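Local coordinates for protein putative alkaline phosphatase (Pseudomonas fluorescens, PDB 4F1V) that binds phosphate with high affinity in the periplasm and probably delivers it to an ABC transporter for import, at residues L10-Y15 and G190-M195; E150-F155 and I205-P210. All blocks are in the same frame, centred on the assembly; numbering follows the deposited sequence. Where two conformers were deposited one is given.

How the contacts relate
Along the chain the segments alternate: 10-15, 150-155, 190-195, 205-210, so the two contacts cross along the chain. Their centres lie about 13 Å apart. Contact 1 joins the turn after strand 5-7, in the five-stranded sheet, to helix 190-198, which follows strand 186-188 of the four-stranded sheet; it bridges the two lobes of the Venus flytrap beside the bound phosphate. Contact 2 packs helix 147-159 against the chain leaving strand 204-205, another strand of that second sheet. The contacts meet directly where L10 O and S209 OG, 2.8 Å apart, are probably hydrogen-bonded, and where V194 packs on M208, so the binding cleft and the second lobe's core are in direct contact.

Contact 1. Residues L10-Y15 and G190-M195; sequences LPQALY and GSQGVM. With PI (hydrogenphosphate ion), chain B.
In the phosphate-binding cleft of this Venus flytrap protein, Q12 and Q192 meet across the two lobes through their side-chain amides. Q12 lies in the short helix 12-15, with P11 as its N-cap residue, while Q192 lies in the first turn of helix 190-198. Both glutamines are modelled in two conformations; in the one described, Q12 NE2 donates to Q192 OE1 over 2.8 Å, so this link between lobes is probably not permanent. The bond is bent, with an N-H...O angle of 131°. The donor stands above the carbonyl plane of Q192, 62° out of it, and the two amides are nearly perpendicular. With its CG between the backbone N and the carbonyl carbon (chi1 71°) and the chain extended beyond, Q12 reaches across to this partner. The long Q192 side chain supplies the rest of the span; the nearest CA atoms, of L10 and S191, are 6.5 Å apart. S191 faces the same turn, its OG 3.9 Å from L10 N, but that hydroxyl is hydrogen-bonded to T9 OG1. The L10 amide points to the anion. Phosphate is also held by T9, S33, R142, S146, G147 and T148, and to this set L10 N adds a nearly straight bond to O4, 3.0 Å long, with L10 CB 3.4 Å from the same oxygen.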
loop_
_atom_site.group_PDB
_atom_site.type_symbol
_atom_site.label_atom_id
_atom_site.label_comp_id
_atom_site.label_asym_id
_atom_site.label_seq_id
_atom_site.Cartn_x
_atom_site.Cartn_y
_atom_site.Cartn_z
ATOM N N LEU A 10 -5.918 -1.915 1.468
ATOM C CA LEU A 10 -5.888 -0.596 0.822
ATOM C C LEU A 10 -6.421 -0.680 -0.618
ATOM O O LEU A 10 -7.228 0.201 -1.001
ATOM C CB LEU A 10 -4.504 0.031 0.982
ATOM C CG LEU A 10 -4.172 1.284 0.151
ATOM C CD1 LEU A 10 -3.191 2.167 0.862
ATOM C CD2 LEU A 10 -3.640 0.909 -1.252
ATOM N N PRO A 11 -6.004 -1.661 -1.421
ATOM C CA PRO A 11 -6.438 -1.777 -2.835
ATOM C C PRO A 11 -7.473 -2.884 -3.075
ATOM O O PRO A 11 -7.682 -3.304 -4.195
ATOM C CB PRO A 11 -5.156 -2.130 -3.580
ATOM C CG PRO A 11 -4.499 -3.085 -2.610
ATOM C CD PRO A 11 -4.879 -2.599 -1.203
ATOM N N GLN A 12 -8.120 -3.376 -2.013
ATOM C CA GLN A 12 -8.969 -4.566 -2.247
ATOM C C GLN A 12 -10.124 -4.264 -3.207
ATOM O O GLN A 12 -10.494 -5.167 -3.956
ATOM C CB GLN A 12 -9.525 -5.168 -0.940
ATOM C CG GLN A 12 -10.594 -4.254 -0.308
ATOM C CD GLN A 12 -11.075 -4.735 1.014
ATOM O OE1 GLN A 12 -10.309 -5.320 1.804
ATOM N NE2 GLN A 12 -12.353 -4.556 1.276
ATOM N N ALA A 13 -10.656 -3.027 -3.240
ATOM C CA ALA A 13 -11.756 -2.755 -4.171
ATOM C C ALA A 13 -11.280 -2.762 -5.611
ATOM O O ALA A 13 -12.082 -3.090 -6.527
ATOM C CB ALA A 13 -12.440 -1.418 -3.821
ATOM N N LEU A 14 -10.021 -2.451 -5.876
ATOM C CA LEU A 14 -9.477 -2.601 -7.209
ATOM C C LEU A 14 -9.484 -4.087 -7.615
ATOM O O LEU A 14 -10.012 -4.449 -8.678
ATOM C CB LEU A 14 -8.056 -2.008 -7.266
ATOM C CG LEU A 14 -7.273 -2.357 -8.507
ATOM C CD1 LEU A 14 -7.954 -1.836 -9.750
ATOM C CD2 LEU A 14 -5.844 -1.831 -8.408
ATOM N N TYR A 15 -8.917 -4.958 -6.773
ATOM C CA TYR A 15 -8.819 -6.366 -7.174
ATOM C C TYR A 15 -10.171 -7.044 -7.173
ATOM O O TYR A 15 -10.324 -8.075 -7.880
ATOM C CB TYR A 15 -7.836 -7.126 -6.230
ATOM C CG TYR A 15 -6.456 -6.511 -6.258
ATOM C CD1 TYR A 15 -5.815 -6.115 -7.453
ATOM C CD2 TYR A 15 -5.760 -6.341 -5.085
ATOM C CE1 TYR A 15 -4.588 -5.523 -7.437
ATOM C CE2 TYR A 15 -4.496 -5.766 -5.050
ATOM C CZ TYR A 15 -3.921 -5.327 -6.213
ATOM O OH TYR A 15 -2.709 -4.685 -6.242
ATOM N N GLY A 190 -8.550 -3.431 9.730
ATOM C CA GLY A 190 -8.853 -3.250 8.355
ATOM C C GLY A 190 -9.117 -1.794 8.014
ATOM O O GLY A 190 -9.492 -0.962 8.817
ATOM N N SER A 191 -9.000 -1.468 6.712
ATOM C CA SER A 191 -9.379 -0.110 6.247
ATOM C C SER A 191 -10.832 0.222 6.614
ATOM O O SER A 191 -11.126 1.296 7.128
ATOM C CB SER A 191 -9.202 0.013 4.724
ATOM O OG SER A 191 -7.849 -0.052 4.306
ATOM N N GLN A 192 -11.733 -0.713 6.290
ATOM C CA GLN A 192 -13.124 -0.455 6.568
ATOM C C GLN A 192 -13.402 -0.365 8.049
ATOM O O GLN A 192 -14.217 0.462 8.502
ATOM C CB GLN A 192 -13.969 -1.555 5.842
ATOM C CG GLN A 192 -13.805 -1.535 4.309
ATOM C CD GLN A 192 -14.267 -2.810 3.635
ATOM O OE1 GLN A 192 -13.624 -3.900 3.740
ATOM N NE2 GLN A 192 -15.459 -2.754 2.968
ATOM N N GLY A 193 -12.788 -1.228 8.836
ATOM C CA GLY A 193 -12.995 -1.187 10.305
ATOM C C GLY A 193 -12.558 0.179 10.865
ATOM O O GLY A 193 -13.236 0.729 11.773
ATOM N N VAL A 194 -11.470 0.735 10.364
ATOM C CA VAL A 194 -11.043 2.094 10.791
ATOM C C VAL A 194 -12.104 3.126 10.355
ATOM O O VAL A 194 -12.432 4.017 11.164
ATOM C CB VAL A 194 -9.641 2.416 10.269
ATOM C CG1 VAL A 194 -9.425 3.931 10.283
ATOM C CG2 VAL A 194 -8.573 1.702 11.105
ATOM N N MET A 195 -12.577 3.077 9.110
ATOM C CA MET A 195 -13.597 4.070 8.712
ATOM C C MET A 195 -14.852 3.970 9.555
ATOM O O MET A 195 -15.488 5.001 9.867
ATOM C CB MET A 195 -13.877 3.983 7.240
ATOM C CG MET A 195 -12.747 4.422 6.352
ATOM S SD MET A 195 -12.132 6.121 6.633
ATOM C CE MET A 195 -13.519 7.101 6.109
HETATM P P PI B . -3.390 -2.796 4.468
HETATM O O1 PI B . -2.196 -3.713 4.731
HETATM O O2 PI B . -4.712 -3.498 4.787
HETATM O O3 PI B . -3.243 -1.489 5.257
HETATM O O4 PI B . -3.419 -2.459 2.950
#

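Contact 2. Residues E150-F155 and I205-P210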
loop_
_atom_site.group_PDB
_atom_site.type_symbol
_atom_site.label_atom_id
_atom_site.label_comp_id
_atom_site.label_asym_id
_atom_site.label_seq_id
_atom_site.Cartn_x
_atom_site.Cartn_y
_atom_site.Cartn_z
ATOM N N GLU A 150 2.662 1.133 7.104
ATOM C CA GLU A 150 4.044 1.252 6.634
ATOM C C GLU A 150 4.189 2.498 5.727
ATOM O O GLU A 150 5.134 3.287 5.890
ATOM C CB GLU A 150 4.477 -0.036 5.929
ATOM C CG GLU A 150 5.978 0.002 5.559
ATOM C CD GLU A 150 6.457 -1.351 5.036
ATOM O OE1 GLU A 150 6.433 -2.333 5.813
ATOM O OE2 GLU A 150 6.865 -1.424 3.825
ATOM N N LEU A 151 3.280 2.678 4.765
ATOM C CA LEU A 151 3.389 3.825 3.865
ATOM C C LEU A 151 3.339 5.156 4.641
ATOM O O LEU A 151 4.040 6.120 4.317
ATOM C CB LEU A 151 2.267 3.799 2.811
ATOM C CG LEU A 151 2.361 2.684 1.773
ATOM C CD1 LEU A 151 1.160 2.754 0.858
ATOM C CD2 LEU A 151 3.669 2.757 1.001
ATOM N N PHE A 152 2.456 5.224 5.621
ATOM C CA PHE A 152 2.263 6.462 6.420
ATOM C C PHE A 152 3.459 6.745 7.348
ATOM O O PHE A 152 3.912 7.878 7.438
ATOM C CB PHE A 152 0.951 6.337 7.195
ATOM C CG PHE A 152 0.577 7.586 7.988
ATOM C CD1 PHE A 152 0.478 8.829 7.404
ATOM C CD2 PHE A 152 0.294 7.479 9.337
ATOM C CE1 PHE A 152 0.103 9.960 8.088
ATOM C CE2 PHE A 152 -0.091 8.611 10.066
ATOM C CZ PHE A 152 -0.198 9.823 9.466
ATOM N N THR A 153 3.914 5.706 8.031
ATOM C CA THR A 153 5.048 5.895 8.944
ATOM C C THR A 153 6.337 6.158 8.203
ATOM O O THR A 153 7.219 6.828 8.753
ATOM C CB THR A 153 5.183 4.753 9.959
ATOM O OG1 THR A 153 5.488 3.497 9.291
ATOM C CG2 THR A 153 3.987 4.637 10.853
ATOM N N ARG A 154 6.489 5.740 6.939
ATOM C CA ARG A 154 7.632 6.226 6.138
ATOM C C ARG A 154 7.633 7.740 6.079
ATOM O O ARG A 154 8.688 8.404 6.164
ATOM C CB ARG A 154 7.620 5.609 4.733
ATOM C CG ARG A 154 8.020 4.115 4.746
ATOM C CD ARG A 154 8.131 3.563 3.308
ATOM N NE ARG A 154 8.332 2.148 3.238
ATOM C CZ ARG A 154 9.421 1.484 3.646
ATOM N NH1 ARG A 154 10.505 2.141 3.984
ATOM N NH2 ARG A 154 9.401 0.138 3.588
ATOM N N PHE A 155 6.442 8.339 5.864
ATOM C CA PHE A 155 6.337 9.803 5.711
ATOM C C PHE A 155 6.656 10.476 7.059
ATOM O O PHE A 155 7.448 11.424 7.156
ATOM C CB PHE A 155 4.949 10.187 5.200
ATOM C CG PHE A 155 4.814 11.669 4.993
ATOM C CD1 PHE A 155 5.350 12.246 3.849
ATOM C CD2 PHE A 155 4.173 12.520 5.873
ATOM C CE1 PHE A 155 5.246 13.604 3.592
ATOM C CE2 PHE A 155 4.069 13.893 5.648
ATOM C CZ PHE A 155 4.603 14.422 4.506
ATOM N N ILE A 205 -9.771 11.300 13.717
ATOM C CA ILE A 205 -8.925 11.507 12.540
ATOM C C ILE A 205 -8.083 10.225 12.331
ATOM O O ILE A 205 -7.749 9.542 13.290
ATOM C CB ILE A 205 -7.993 12.767 12.729
ATOM C CG1 ILE A 205 -7.277 13.129 11.429
ATOM C CG2 ILE A 205 -7.049 12.608 13.907
ATOM C CD1 ILE A 205 -6.798 14.582 11.465
ATOM N N THR A 206 -7.718 9.941 11.091
ATOM C CA THR A 206 -6.889 8.750 10.795
ATOM C C THR A 206 -6.115 8.977 9.485
ATOM O O THR A 206 -6.196 10.042 8.878
ATOM C CB THR A 206 -7.778 7.483 10.744
ATOM O OG1 THR A 206 -6.962 6.310 10.788
ATOM C CG2 THR A 206 -8.625 7.424 9.515
ATOM N N TYR A 207 -5.389 7.909 9.110
ATOM C CA TYR A 207 -4.690 7.795 7.842
ATOM C C TYR A 207 -5.312 6.625 7.083
ATOM O O TYR A 207 -5.765 5.645 7.688
ATOM C CB TYR A 207 -3.162 7.579 8.067
ATOM C CG TYR A 207 -2.856 6.367 8.917
ATOM C CD1 TYR A 207 -2.594 5.133 8.336
ATOM C CD2 TYR A 207 -2.907 6.446 10.306
ATOM C CE1 TYR A 207 -2.367 3.995 9.113
ATOM C CE2 TYR A 207 -2.662 5.309 11.077
ATOM C CZ TYR A 207 -2.390 4.100 10.506
ATOM O OH TYR A 207 -2.208 2.984 11.289
ATOM N N MET A 208 -5.368 6.719 5.732
ATOM C CA MET A 208 -6.281 5.797 5.025
ATOM C C MET A 208 -5.998 5.700 3.535
ATOM O O MET A 208 -5.649 6.689 2.862
ATOM C CB MET A 208 -7.723 6.335 5.211
ATOM C CG MET A 208 -8.856 5.484 4.688
ATOM S SD MET A 208 -8.884 3.769 5.283
ATOM C CE MET A 208 -8.936 4.054 7.031
ATOM N N SER A 209 -6.255 4.504 3.011
ATOM C CA SER A 209 -6.407 4.298 1.577
ATOM C C SER A 209 -7.249 5.413 0.936
ATOM O O SER A 209 -8.332 5.715 1.466
ATOM C CB SER A 209 -7.153 2.963 1.329
ATOM O OG SER A 209 -7.515 2.832 0.010
ATOM N N PRO A 210 -6.847 5.958 -0.209
ATOM C CA PRO A 210 -7.668 7.002 -0.820
ATOM C C PRO A 210 -8.974 6.468 -1.351
ATOM O O PRO A 210 -9.922 7.245 -1.543
ATOM C CB PRO A 210 -6.749 7.568 -1.905
ATOM C CG PRO A 210 -5.869 6.382 -2.266
ATOM C CD PRO A 210 -5.606 5.693 -0.956
#
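Helix 147-159, through its residues 150-155, faces segment 205-210, which runs from the end of strand 204-205 into a loop, and the two backbones come nearest at F152 and Y207, whose CA atoms are 7.2 Å apart. Both side chains start toward the opposite segment, and between them they make the whole contact. F152 holds CG anti to its backbone N (chi1 -176°), which swings the ring out from the helix to lie beneath the CB of Y207. That CB sits over the middle of the F152 ring, 3.6 Å from its centroid and only 8° off the normal, in a CH-pi contact. The rings are nearly parallel, with planes at 12°, but offset so that little of one lies over the other, and their centroids are 4.6 Å apart. The nearest approach is between F152 CD2 and Y207 CG, at 3.4 Å, with CD2 above the tyrosine face and displaced toward its rim. F118 of helix 111-119 meets the phenylalanine edge-to-face and also touches Y207. Beyond this apolar contact, the Y207 hydroxyl is hydrogen-bonded to T149 OG1 and to R142 N. The buried contact is thus dispersive where the rings meet and polar at the phenol end, which would fix the tyrosine beside two elements supplying phosphate-pocket residues: strand 138-142, with R142, and helix 147-159, with G147 and T148.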